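Local atomic coordinates of putative 4-Hydroxy-2-oxoglutarate aldolase / 2-dehydro-3-deoxyphosphogluconate aldolase (Yersinia enterocolitica, PDB entry 3LM7), a protein that is a putative aldolase of the KDGP aldolase family, with a TIM-barrel fold. Residues A[149-152]-A[153-157]; A[171-174]-A[175-179]. One frame throughout, in Å; residues are numbered along the deposited sequence.

Contact 1. Residues A[149-152]-A[153-157]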
ATOM      1  N   THR A 149      15.777 -11.091  -4.690  1.00  6.19           N
ATOM      2  CA  THR A 149      15.791 -12.474  -4.125  1.00  6.27           C
ATOM      3  C   THR A 149      15.670 -12.431  -2.606  1.00  6.13           C
ATOM      4  O   THR A 149      14.915 -13.234  -2.057  1.00  5.92           O
ATOM      5  CB  THR A 149      17.073 -13.207  -4.551  1.00  7.01           C
ATOM      6  OG1 THR A 149      17.193 -13.085  -5.996  1.00  5.63           O
ATOM      7  CG2 THR A 149      16.979 -14.742  -4.139  1.00  7.02           C
ATOM      8  N   ALA A 150      16.367 -11.509  -1.904  1.00  5.39           N
ATOM      9  CA  ALA A 150      16.229 -11.421  -0.420  1.00  4.93           C
ATOM     10  C   ALA A 150      14.818 -11.075  -0.035  1.00  5.55           C
ATOM     11  O   ALA A 150      14.289 -11.660   0.905  1.00  4.94           O
ATOM     12  CB  ALA A 150      17.224 -10.354   0.199  1.00  6.68           C
ATOM     13  N   ILE A 151      14.176 -10.167  -0.785  1.00  3.39           N
ATOM     14  CA  ILE A 151      12.762  -9.844  -0.485  1.00  5.49           C
ATOM     15  C   ILE A 151      11.874 -11.085  -0.646  1.00  4.68           C
ATOM     16  O   ILE A 151      11.011 -11.413   0.213  1.00  5.28           O
ATOM     17  CB  ILE A 151      12.239  -8.712  -1.413  1.00  4.74           C
ATOM     18  CG1 ILE A 151      12.847  -7.355  -0.915  1.00  7.58           C
ATOM     19  CG2 ILE A 151      10.748  -8.639  -1.337  1.00  6.53           C
ATOM     20  CD1 ILE A 151      12.711  -6.225  -1.982  1.00  9.93           C
ATOM     21  N   ALA A 152      12.082 -11.803  -1.754  1.00  4.52           N
ATOM     22  CA  ALA A 152      11.239 -12.988  -1.968  1.00  5.91           C
ATOM     23  C   ALA A 152      11.460 -14.026  -0.834  1.00  5.04           C
ATOM     24  O   ALA A 152      10.526 -14.724  -0.415  1.00  5.60           O
ATOM     25  CB  ALA A 152      11.552 -13.632  -3.364  1.00  5.03           C
HETATM   26  N   MSE A 153      12.714 -14.190  -0.402  1.00  3.65           N
HETATM   27  CA  MSE A 153      12.983 -15.145   0.734  1.00  4.67           C
HETATM   28  C   MSE A 153      12.294 -14.664   2.027  1.00  5.02           C
HETATM   29  O   MSE A 153      11.693 -15.488   2.761  1.00  4.12           O
HETATM   30  CB  MSE A 153      14.507 -15.324   0.970  1.00  2.00           C
HETATM   31  CG  MSE A 153      15.136 -15.991  -0.214  1.00  4.00           C
HETATM   32 SE   MSE A 153      17.090 -16.081  -0.076  1.00  8.46          SE
HETATM   33  CE  MSE A 153      17.191 -17.495   1.248  1.00 11.39           C
ATOM     34  N   LEU A 154      12.375 -13.363   2.328  1.00  4.74           N
ATOM     35  CA  LEU A 154      11.649 -12.796   3.508  1.00  4.65           C
ATOM     36  C   LEU A 154      10.144 -13.087   3.407  1.00  5.90           C
ATOM     37  O   LEU A 154       9.538 -13.587   4.391  1.00  7.04           O
ATOM     38  CB  LEU A 154      11.900 -11.291   3.587  1.00  4.65           C
ATOM     39  CG  LEU A 154      13.327 -10.980   4.099  1.00  4.91           C
ATOM     40  CD1 LEU A 154      13.631  -9.520   4.031  1.00  4.82           C
ATOM     41  CD2 LEU A 154      13.574 -11.437   5.587  1.00  5.99           C
ATOM     42  N   LYS A 155       9.561 -12.867   2.210  1.00  5.24           N
ATOM     43  CA  LYS A 155       8.120 -13.192   2.028  1.00  6.77           C
ATOM     44  C   LYS A 155       7.857 -14.673   2.256  1.00  5.78           C
ATOM     45  O   LYS A 155       6.884 -15.050   2.967  1.00  6.02           O
ATOM     46  CB  LYS A 155       7.633 -12.824   0.619  1.00  6.61           C
ATOM     47  CG  LYS A 155       7.548 -11.279   0.297  1.00  8.71           C
ATOM     48  CD  LYS A 155       7.038 -11.146  -1.183  1.00  9.65           C
ATOM     49  CE  LYS A 155       6.698  -9.725  -1.563  1.00 10.42           C
ATOM     50  NZ  LYS A 155       6.492  -9.728  -3.022  1.00 11.58           N
ATOM     51  N   ASP A 156       8.706 -15.520   1.672  1.00  6.20           N
ATOM     52  CA  ASP A 156       8.551 -16.975   1.834  1.00  4.95           C
ATOM     53  C   ASP A 156       8.626 -17.354   3.308  1.00  7.60           C
ATOM     54  O   ASP A 156       8.037 -18.372   3.741  1.00  7.12           O
ATOM     55  CB  ASP A 156       9.687 -17.727   1.104  1.00  6.25           C
ATOM     56  CG  ASP A 156       9.522 -17.733  -0.401  1.00  5.46           C
ATOM     57  OD1 ASP A 156       8.369 -17.615  -0.868  1.00  6.24           O
ATOM     58  OD2 ASP A 156      10.544 -17.933  -1.116  1.00  5.31           O
HETATM   59  N   MSE A 157       9.394 -16.594   4.081  1.00  5.50           N
HETATM   60  CA  MSE A 157       9.514 -16.885   5.530  1.00  4.78           C
HETATM   61  C   MSE A 157       8.417 -16.241   6.405  1.00  6.30           C
HETATM   62  O   MSE A 157       8.397 -16.480   7.576  1.00  5.41           O
HETATM   63  CB  MSE A 157      10.937 -16.555   6.028  1.00  5.29           C
HETATM   64  CG  MSE A 157      11.961 -17.517   5.358  1.00  6.63           C
HETATM   65 SE   MSE A 157      13.776 -17.178   5.854  1.00 11.88          SE
HETATM   66  CE  MSE A 157      13.859 -15.307   5.736  1.00  4.85           C
TER

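Contact 2. Residues A[171-174]-A[175-179]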
ATOM      1  N   ASP A 171      25.153   7.544   4.295  1.00 14.94           N
ATOM      2  CA  ASP A 171      26.357   6.962   3.719  1.00 17.63           C
ATOM      3  C   ASP A 171      26.081   5.823   2.723  1.00 17.13           C
ATOM      4  O   ASP A 171      26.943   5.502   1.920  1.00 16.71           O
ATOM      5  CB  ASP A 171      27.225   6.390   4.830  1.00 18.48           C
ATOM      6  CG  ASP A 171      28.036   7.464   5.569  1.00 23.13           C
ATOM      7  OD1 ASP A 171      27.997   8.652   5.184  1.00 25.93           O
ATOM      8  OD2 ASP A 171      28.741   7.076   6.514  1.00 23.86           O
ATOM      9  N   SER A 172      24.908   5.192   2.805  1.00 15.65           N
ATOM     10  CA  SER A 172      24.622   4.065   1.922  1.00 16.13           C
ATOM     11  C   SER A 172      23.413   4.425   1.060  1.00 16.11           C
ATOM     12  O   SER A 172      22.550   3.578   0.716  1.00 15.92           O
ATOM     13  CB  SER A 172      24.437   2.795   2.774  1.00 17.46           C
ATOM     14  OG  SER A 172      23.334   2.979   3.657  1.00 23.38           O
ATOM     15  N   ILE A 173      23.360   5.694   0.653  1.00 15.51           N
ATOM     16  CA  ILE A 173      22.156   6.226   0.000  1.00 16.22           C
ATOM     17  C   ILE A 173      21.797   5.544  -1.317  1.00 13.42           C
ATOM     18  O   ILE A 173      20.633   5.212  -1.578  1.00 12.35           O
ATOM     19  CB  ILE A 173      22.253   7.811  -0.156  1.00 15.87           C
ATOM     20  CG1 ILE A 173      20.874   8.393  -0.218  1.00 22.68           C
ATOM     21  CG2 ILE A 173      23.276   8.254  -1.178  1.00 19.17           C
ATOM     22  CD1 ILE A 173      20.280   8.299   1.253  1.00 27.98           C
ATOM     23  N   ASP A 174      22.798   5.323  -2.153  1.00 12.33           N
ATOM     24  CA  ASP A 174      22.535   4.638  -3.418  1.00 12.38           C
ATOM     25  C   ASP A 174      22.026   3.213  -3.185  1.00 10.75           C
ATOM     26  O   ASP A 174      21.107   2.754  -3.921  1.00  7.55           O
ATOM     27  CB  ASP A 174      23.781   4.618  -4.280  1.00 13.59           C
ATOM     28  CG  ASP A 174      24.123   5.994  -4.788  1.00 20.73           C
ATOM     29  OD1 ASP A 174      23.198   6.855  -4.816  1.00 22.67           O
ATOM     30  OD2 ASP A 174      25.284   6.174  -5.142  1.00 25.18           O
ATOM     31  N   GLU A 175      22.620   2.502  -2.212  1.00  9.31           N
ATOM     32  CA  GLU A 175      22.072   1.148  -1.898  1.00  8.82           C
ATOM     33  C   GLU A 175      20.647   1.177  -1.349  1.00  8.45           C
ATOM     34  O   GLU A 175      19.812   0.344  -1.706  1.00  6.14           O
ATOM     35  CB  GLU A 175      22.949   0.375  -0.919  1.00  8.41           C
ATOM     36  CG  GLU A 175      24.329  -0.040  -1.538  1.00  9.67           C
ATOM     37  CD  GLU A 175      25.236  -0.635  -0.482  1.00 12.57           C
ATOM     38  OE1 GLU A 175      24.965  -1.770  -0.078  1.00 12.54           O
ATOM     39  OE2 GLU A 175      26.193   0.033  -0.033  1.00 13.26           O
ATOM     40  N   TYR A 176      20.400   2.136  -0.459  1.00  7.22           N
ATOM     41  CA  TYR A 176      19.099   2.309   0.184  1.00  7.49           C
ATOM     42  C   TYR A 176      18.055   2.610  -0.884  1.00  8.30           C
ATOM     43  O   TYR A 176      16.952   2.025  -0.850  1.00  6.44           O
ATOM     44  CB  TYR A 176      19.178   3.393   1.259  1.00  7.58           C
ATOM     45  CG  TYR A 176      17.861   3.838   1.834  1.00  8.16           C
ATOM     46  CD1 TYR A 176      17.030   2.932   2.531  1.00  6.69           C
ATOM     47  CD2 TYR A 176      17.470   5.157   1.728  1.00  8.13           C
ATOM     48  CE1 TYR A 176      15.821   3.324   3.069  1.00  8.16           C
ATOM     49  CE2 TYR A 176      16.212   5.614   2.304  1.00  7.66           C
ATOM     50  CZ  TYR A 176      15.405   4.683   2.940  1.00  7.86           C
ATOM     51  OH  TYR A 176      14.206   5.053   3.507  1.00  8.40           O
ATOM     52  N   ARG A 177      18.399   3.468  -1.836  1.00  6.66           N
ATOM     53  CA  ARG A 177      17.425   3.902  -2.794  1.00  8.44           C
ATOM     54  C   ARG A 177      16.978   2.683  -3.638  1.00  8.06           C
ATOM     55  O   ARG A 177      15.801   2.508  -3.980  1.00  8.92           O
ATOM     56  CB  ARG A 177      18.021   5.010  -3.699  1.00  8.14           C
ATOM     57  CG  ARG A 177      16.919   5.569  -4.676  1.00 14.86           C
ATOM     58  CD  ARG A 177      17.432   6.736  -5.582  1.00 24.10           C
ATOM     59  NE  ARG A 177      18.337   7.652  -4.858  1.00 29.83           N
ATOM     60  CZ  ARG A 177      19.683   7.619  -4.923  1.00 33.77           C
ATOM     61  NH1 ARG A 177      20.374   6.720  -5.710  1.00 31.59           N
ATOM     62  NH2 ARG A 177      20.355   8.503  -4.198  1.00 35.32           N
ATOM     63  N   PHE A 178      17.967   1.878  -4.006  1.00  6.53           N
ATOM     64  CA  PHE A 178      17.703   0.674  -4.775  1.00  7.25           C
ATOM     65  C   PHE A 178      16.768  -0.235  -3.995  1.00  6.66           C
ATOM     66  O   PHE A 178      15.846  -0.798  -4.586  1.00  9.51           O
ATOM     67  CB  PHE A 178      19.021  -0.059  -5.100  1.00  7.10           C
ATOM     68  CG  PHE A 178      18.834  -1.197  -6.088  1.00  7.55           C
ATOM     69  CD1 PHE A 178      19.102  -1.029  -7.427  1.00 11.68           C
ATOM     70  CD2 PHE A 178      18.371  -2.453  -5.641  1.00  8.31           C
ATOM     71  CE1 PHE A 178      18.897  -2.131  -8.334  1.00 12.79           C
ATOM     72  CE2 PHE A 178      18.195  -3.538  -6.550  1.00 11.11           C
ATOM     73  CZ  PHE A 178      18.460  -3.378  -7.876  1.00 11.22           C
ATOM     74  N   VAL A 179      17.051  -0.455  -2.728  1.00  6.20           N
ATOM     75  CA  VAL A 179      16.189  -1.334  -1.875  1.00  4.68           C
ATOM     76  C   VAL A 179      14.756  -0.788  -1.835  1.00  4.69           C
ATOM     77  O   VAL A 179      13.786  -1.569  -1.912  1.00  5.34           O
ATOM     78  CB  VAL A 179      16.775  -1.459  -0.469  1.00  5.44           C
ATOM     79  CG1 VAL A 179      15.827  -2.122   0.538  1.00  2.80           C
ATOM     80  CG2 VAL A 179      18.138  -2.326  -0.521  1.00  4.99           C
TER
HETATM   81  O   HOH W   1      20.481   3.667  -6.385  1.00 14.25           O
HETATM   82  O   HOH W   2      22.783   9.372  -4.866  1.00 30.52           O

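Contact 1. Residues A[149-152]-A[153-157]
Thr149 to Ala152 and Met153 to Asp156 are successive turns of one helix, joined first of all through the backbone. Met153 N, Leu154 N, Lys155 N and Asp156 N donate in turn to Thr149 O, Ala150 O, Ile151 O and Ala152 O. Each of these i to i+4 bonds is 2.9 Å long from N to O. The straightest at hydrogen is Leu154 N to Ala150 O, with an N-H...O angle of 168°. Met157 N continues the ladder with a bond to Met153 O.

Two loose carbon contacts run along the helix surface. CG2 of Ile151 lies 4.2 Å from CE of Lys155, and the two side chains run side by side in the same direction. The lysine has CG beside its backbone N (chi1 -69°) and is extended from there, which brings CE beside CG2 of Ile151. CG2 of Thr149 comes within 4.3 Å of SE of Met153, a selenomethionine. CG of Met153 is nearer the backbone, 3.3 Å from Thr149 O.

This is helix 147-156 of the TIM-barrel fold. Ile151 and Leu154 lie on its inner side and pack on Val162 of strand 161-164. Ile151 also meets Ala182 and Cys183 of helix 173-185, while Leu154 reaches Val102 of helix 102-109.

Polar ends behave differently. CG of Asp156 lies 3.2 Å from Ala152 O, and OD2 of Asp156 is 3.3 Å from Ala152 O; these two oxygens are both acceptors and do not bond. Lys155 NZ leaves the helix altogether. It donates to Thr186 O and forms a salt bridge with the terminal carboxylate of Gln249 of the second subunit.

Contact 2. Residues A[171-174]-A[175-179]
Asp174 and Arg177 lie side by side on the first turn of helix 173-185 and point the same way. Their salt bridge is carried by OD1 of Asp174, which is 3.0 Å from NH1 of Arg177. OD1 sits at the edge of the guanidinium, in its plane, but receives NH1 on its anti side. A weak second bond reaches the same oxygen from NH2 of Arg177 at 3.3 Å. The carboxylate and guanidinium planes are 58° apart. In Arg177 the bend at chi3 (-39°) turns the guanidinium back alongside Asp174. One face of it looks onto Ile173 O.

Ile173 crosses Arg177 at a slant, with CG1 4.0 Å from NH2. CD1, the tip of that same branch, lies 4.2 Å from CD2 of Tyr176. Tyr176 itself turns inward to Phe164 and Leu190, and its OH bonds to Ile204 O. Glu175 OE1 accepts from Thr123 N.

Two waters join Asp174 and Arg177. One bridges OD1 and NH2; the other donates to Asp174 O and accepts weakly from NH1. NH1, a water and, weakly, NH2 all bond OD1, which probably favours a charged carboxylate, and its negative charge near the helix N-terminus would suit the helix dipole.

Overall arrangement
The two contacts come in series along the chain: 149-157 is complete before 171-179 begins. Strand 161-164 lies between them in sequence. Contact 1 belongs to helix 147-156, which precedes that strand. Contact 2 opens helix 173-185, which connects strand 161-164 to strand 189-192 in a beta-alpha-beta unit. The centres are about 19 Å apart and the nearest atoms about 5 Å apart, so the contacts do not touch. Both helices nevertheless pack on strand 161-164 of the parallel sheet, and they also touch each other. The pair thus shows neighbouring helices of the outer layer of the barrel sharing one strand, with the second subunit reaching contact 1.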